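Local coordinates for syncytin-1 (Homo sapiens, PDB 5HA6), which probably drives the fusion of cell membranes as the trimeric fusion subunit of an endogenous retroviral envelope glycoprotein, at residues D39-A44 against R106-A111; D45-L50 against K101-R106. The protein carries 1 engineered substitution. One frame throughout, in Å; residues are numbered along the deposited sequence.

Interaction 1 of 2, residues D39-A44 against R106-A111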
# COMPACT_ATOMS: atom_id res chain seq x y z
N ASP A 39 -11.39 5.55 12.66
CA ASP A 39 -10.66 4.47 11.99
C ASP A 39 -10.29 4.88 10.54
O ASP A 39 -9.16 4.77 10.10
CB ASP A 39 -11.49 3.19 11.94
CG ASP A 39 -11.62 2.47 13.27
OD1 ASP A 39 -11.40 3.05 14.36
OD2 ASP A 39 -12.00 1.29 13.21
N MET A 40 -11.28 5.37 9.79
CA MET A 40 -11.03 5.73 8.39
C MET A 40 -10.06 6.88 8.17
O MET A 40 -9.37 6.90 7.14
CB MET A 40 -12.37 6.06 7.70
CG MET A 40 -13.20 4.85 7.54
SD MET A 40 -12.47 3.74 6.29
CE MET A 40 -13.50 2.33 6.37
N GLU A 41 -9.98 7.83 9.10
CA GLU A 41 -8.94 8.85 9.01
C GLU A 41 -7.56 8.19 9.02
O GLU A 41 -6.67 8.54 8.23
CB GLU A 41 -9.03 9.85 10.18
CG GLU A 41 -10.25 10.73 10.18
CD GLU A 41 -10.22 11.82 9.11
OE1 GLU A 41 -11.20 12.60 9.01
OE2 GLU A 41 -9.24 11.89 8.33
N ARG A 42 -7.38 7.17 9.86
CA ARG A 42 -6.09 6.47 9.95
C ARG A 42 -5.84 5.57 8.74
O ARG A 42 -4.72 5.57 8.18
CB ARG A 42 -6.00 5.67 11.25
CG ARG A 42 -5.93 6.57 12.46
CD ARG A 42 -6.37 5.91 13.73
NE ARG A 42 -6.03 6.79 14.86
CZ ARG A 42 -6.84 7.70 15.39
NH1 ARG A 42 -8.08 7.93 14.92
NH2 ARG A 42 -6.39 8.42 16.39
N VAL A 43 -6.87 4.85 8.27
CA VAL A 43 -6.71 4.14 7.00
C VAL A 43 -6.30 5.09 5.83
O VAL A 43 -5.35 4.79 5.07
CB VAL A 43 -7.99 3.39 6.65
CG1 VAL A 43 -7.91 2.73 5.25
CG2 VAL A 43 -8.30 2.36 7.74
N ALA A 44 -7.02 6.19 5.65
CA ALA A 44 -6.70 7.12 4.59
C ALA A 44 -5.26 7.60 4.70
O ALA A 44 -4.51 7.62 3.70
CB ALA A 44 -7.66 8.32 4.62
N ARG A 106 -16.46 11.36 2.55
CA ARG A 106 -17.50 10.61 3.25
C ARG A 106 -17.46 10.82 4.75
O ARG A 106 -18.53 10.95 5.39
CB ARG A 106 -17.38 9.11 2.90
CG ARG A 106 -17.77 8.86 1.45
CD ARG A 106 -17.46 7.44 0.99
NE ARG A 106 -18.25 6.49 1.79
CZ ARG A 106 -19.54 6.22 1.62
NH1 ARG A 106 -20.24 6.73 0.60
NH2 ARG A 106 -20.12 5.39 2.48
N ILE A 107 -16.24 10.85 5.33
CA ILE A 107 -16.10 11.26 6.72
C ILE A 107 -16.73 12.62 6.99
O ILE A 107 -17.56 12.80 7.93
CB ILE A 107 -14.63 11.32 7.12
CG1 ILE A 107 -14.06 9.91 7.11
CG2 ILE A 107 -14.46 12.02 8.48
CD1 ILE A 107 -12.54 9.89 7.05
N GLN A 108 -16.34 13.62 6.23
CA GLN A 108 -16.87 14.93 6.41
C GLN A 108 -18.37 14.93 6.22
O GLN A 108 -19.05 15.55 6.96
CB GLN A 108 -16.18 15.95 5.51
CG GLN A 108 -14.73 16.22 5.86
CD GLN A 108 -14.55 16.81 7.24
OE1 GLN A 108 -15.14 17.81 7.58
NE2 GLN A 108 -13.76 16.16 8.04
N ARG A 109 -18.88 14.20 5.25
CA ARG A 109 -20.32 14.25 5.02
C ARG A 109 -21.09 13.66 6.20
O ARG A 109 -22.13 14.20 6.61
CB ARG A 109 -20.74 13.52 3.74
CG ARG A 109 -22.29 13.38 3.60
CD ARG A 109 -22.74 12.70 2.30
NE ARG A 109 -22.36 11.28 2.25
CZ ARG A 109 -22.65 10.47 1.23
NH1 ARG A 109 -23.33 10.92 0.18
NH2 ARG A 109 -22.28 9.20 1.27
N ARG A 110 -20.59 12.54 6.76
CA ARG A 110 -21.27 11.97 7.94
C ARG A 110 -21.30 12.96 9.09
O ARG A 110 -22.35 13.20 9.73
CB ARG A 110 -20.57 10.69 8.39
CG ARG A 110 -20.87 9.52 7.46
CD ARG A 110 -20.42 8.23 8.07
NE ARG A 110 -18.96 8.18 8.03
CZ ARG A 110 -18.27 7.57 7.08
NH1 ARG A 110 -18.89 6.99 6.07
NH2 ARG A 110 -16.94 7.60 7.11
N ALA A 111 -20.14 13.56 9.36
CA ALA A 111 -20.13 14.59 10.42
C ALA A 111 -21.07 15.77 10.09
O ALA A 111 -21.77 16.33 10.95
CB ALA A 111 -18.72 15.09 10.61
O HOH W 1 -12.02 14.12 6.38
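Ile107 pushes its CD1 methyl between the CB of Met40 and the bent-over carboxylate end of Glu41, and nearly all of the contact gathers round that one side chain. On one flank CD1 lies 3.9 Å from Met40 CB; on the other it rests 3.7 Å from Glu41 CD. The CG2 methyl of Ile107 lies against the carboxylate, 3.4 Å from Glu41 OE1, so two methyls of the same isoleucine line the acid. Glu41 reaches this place because its chain folds at chi2 (-73°), which carries the carboxylate toward the other helix although its CB does not point there. A water extends the polar edge: it donates to Glu41 OE1 at 3.1 Å and accepts from Gln108 NE2 at 3.2 Å, spanning two groups that are 4.5 Å apart at OE1 and NE2. Met40 behaves differently. CB faces Ile107, but the bend at chi2 leads the thioether away, and Met40 packs against Met40 of the second subunit. Further out, Arg110 NE is hydrogen-bonded to Asn37 OD1 of the same chain, while its NH1 and NH2 form salt bridges with Glu35 and Asp39 of the third subunit; this ties helix 93-115 both to its own helix 25-71 and to a neighbour. The two segments run antiparallel at 162°, their axes 11.1 Å apart. This is the pairing of an outer C-terminal helix with a central coiled-coil helix, as in the six-helix bundle of class I fusion proteins.

Interaction 2 of 2, residues D45-L50 against K101-R106; sequences DSLVTL and KEIRDR
Asp45 OD1 forms a salt bridge with Arg104 NH2 at 2.7 Å; although short, the link is bent, with an N-H...O angle of 125°, and counts as a weak hydrogen bond. Beside it a water accepts from Arg104 NE at 2.6 Å and lies 3.1 Å from Asp45 OD1, to which it can donate, though other acceptors compete for its protons. The pair joins the central helix to the outer, antiparallel helix of the six-helix bundle expected of a retroviral fusion subunit, the local axes lying 11.2 Å apart. Asp45 CB points away from helix 93-115, and its carboxylate turns back to meet the arginine. Arg104 does the bridging: extended from CG to NE, it brings its guanidinium across to helix 25-71, with OD1 at its edge, near its plane. Carboxylate and guanidinium planes stand 70° apart, so the two groups do not meet as a flat, two-pronged pair. The other oxygen, Asp45 OD2, makes a salt bridge to Lys99 of the second subunit; between them the two positive partners would probably stabilise the ionised carboxylate. One helical turn on, Val48 approaches the same guanidinium obliquely through CG2, while Val100 of helix 93-115 also touches this valine. On the buried side Leu47 packs against Leu47 of the second subunit and Leu50 of the third, the centre of the trimer. Toward its own outer helix the same leucine extends CD1, which lies 4.3 Å from Ile103 CD1.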
# COMPACT_ATOMS: atom_id res chain seq x y z
N ASP A 45 -4.88 8.01 5.92
CA ASP A 45 -3.49 8.41 6.16
C ASP A 45 -2.51 7.34 5.69
O ASP A 45 -1.47 7.64 5.02
CB ASP A 45 -3.23 8.72 7.65
CG ASP A 45 -3.86 10.06 8.11
OD1 ASP A 45 -4.41 10.81 7.27
OD2 ASP A 45 -3.79 10.34 9.34
N SER A 46 -2.80 6.09 6.05
CA SER A 46 -1.93 4.98 5.67
C SER A 46 -1.85 4.79 4.17
O SER A 46 -0.75 4.58 3.60
CB SER A 46 -2.38 3.69 6.37
OG SER A 46 -2.34 3.83 7.77
N LEU A 47 -3.00 4.83 3.51
CA LEU A 47 -3.03 4.68 2.05
C LEU A 47 -2.18 5.75 1.39
O LEU A 47 -1.39 5.45 0.47
CB LEU A 47 -4.48 4.74 1.51
CG LEU A 47 -5.39 3.61 1.97
CD1 LEU A 47 -6.87 3.96 1.61
CD2 LEU A 47 -5.01 2.24 1.40
N VAL A 48 -2.30 6.99 1.89
CA VAL A 48 -1.52 8.08 1.32
C VAL A 48 -0.06 7.83 1.50
O VAL A 48 0.75 8.05 0.55
CB VAL A 48 -1.91 9.44 1.96
CG1 VAL A 48 -0.87 10.52 1.64
CG2 VAL A 48 -3.28 9.83 1.46
N THR A 49 0.32 7.38 2.68
CA THR A 49 1.72 7.14 2.91
C THR A 49 2.31 5.97 2.12
O THR A 49 3.45 6.06 1.65
CB THR A 49 1.98 6.96 4.41
OG1 THR A 49 1.72 8.22 5.04
CG2 THR A 49 3.42 6.64 4.68
N LEU A 50 1.54 4.90 1.96
CA LEU A 50 1.98 3.82 1.10
C LEU A 50 2.18 4.32 -0.33
O LEU A 50 3.22 4.00 -0.98
CB LEU A 50 0.98 2.66 1.15
CG LEU A 50 0.92 1.96 2.49
CD1 LEU A 50 -0.29 1.11 2.64
CD2 LEU A 50 2.14 1.09 2.66
N LYS A 101 -9.46 10.72 -1.16
CA LYS A 101 -10.18 11.97 -1.04
C LYS A 101 -11.67 11.69 -0.92
O LYS A 101 -12.38 12.37 -0.16
CB LYS A 101 -9.84 12.91 -2.22
CG LYS A 101 -8.43 13.59 -2.07
CD LYS A 101 -8.04 14.43 -3.26
CE LYS A 101 -6.61 14.98 -3.14
NZ LYS A 101 -6.34 16.04 -4.13
N GLU A 102 -12.15 10.66 -1.64
CA GLU A 102 -13.56 10.22 -1.51
C GLU A 102 -13.89 9.70 -0.09
O GLU A 102 -14.93 10.02 0.48
CB GLU A 102 -13.84 9.12 -2.53
CG GLU A 102 -13.97 9.64 -3.96
CD GLU A 102 -14.12 8.48 -4.95
OE1 GLU A 102 -14.57 7.38 -4.52
OE2 GLU A 102 -13.76 8.66 -6.14
N ILE A 103 -13.01 8.89 0.46
CA ILE A 103 -13.14 8.49 1.87
C ILE A 103 -13.18 9.69 2.85
O ILE A 103 -14.03 9.74 3.76
CB ILE A 103 -11.99 7.55 2.24
CG1 ILE A 103 -12.17 6.22 1.45
CG2 ILE A 103 -11.94 7.34 3.73
CD1 ILE A 103 -10.98 5.28 1.56
N ARG A 104 -12.26 10.63 2.68
CA ARG A 104 -12.27 11.83 3.50
C ARG A 104 -13.57 12.67 3.29
O ARG A 104 -14.11 13.25 4.27
CB ARG A 104 -10.99 12.63 3.20
CG ARG A 104 -9.74 11.91 3.81
CD ARG A 104 -8.46 12.64 3.54
NE ARG A 104 -7.37 12.03 4.30
CZ ARG A 104 -6.08 12.14 3.99
NH1 ARG A 104 -5.68 12.89 2.95
NH2 ARG A 104 -5.19 11.54 4.74
N ASP A 105 -14.09 12.71 2.04
CA ASP A 105 -15.37 13.37 1.81
C ASP A 105 -16.48 12.69 2.57
O ASP A 105 -17.39 13.33 3.07
CB ASP A 105 -15.77 13.36 0.31
CG ASP A 105 -14.83 14.13 -0.54
OD1 ASP A 105 -14.11 15.00 0.00
OD2 ASP A 105 -14.86 13.88 -1.77
N ARG A 106 -16.46 11.36 2.55
CA ARG A 106 -17.50 10.61 3.25
C ARG A 106 -17.46 10.82 4.75
O ARG A 106 -18.53 10.95 5.39
CB ARG A 106 -17.38 9.11 2.90
CG ARG A 106 -17.77 8.86 1.45
CD ARG A 106 -17.46 7.44 0.99
NE ARG A 106 -18.25 6.49 1.79
CZ ARG A 106 -19.54 6.22 1.62
NH1 ARG A 106 -20.24 6.73 0.60
NH2 ARG A 106 -20.12 5.39 2.48
O HOH W 2 -7.42 11.24 6.79

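Overall arrangement
From the N terminus, helix 25-71 first supplies residues 39-44 and then, directly after them, 45-50. The chain runs on through the rest of that helix and the short helix 78-82, whose Cys79 is disulfide-bonded to Cys86 just beyond it, and returns along helix 93-115. There 101-106 closes the inner loop as interaction 2, and 106-111 closes the outer one as interaction 1, so the second contact is nested inside the first. Arg106 belongs to both segments of the returning helix. The contacts are continuous, their centres about 8 Å apart, with Ala44 CB packing 3.7 Å from Arg104 NE. Together they fasten the two long helices into one antiparallel hairpin, which neighbouring subunits also touch.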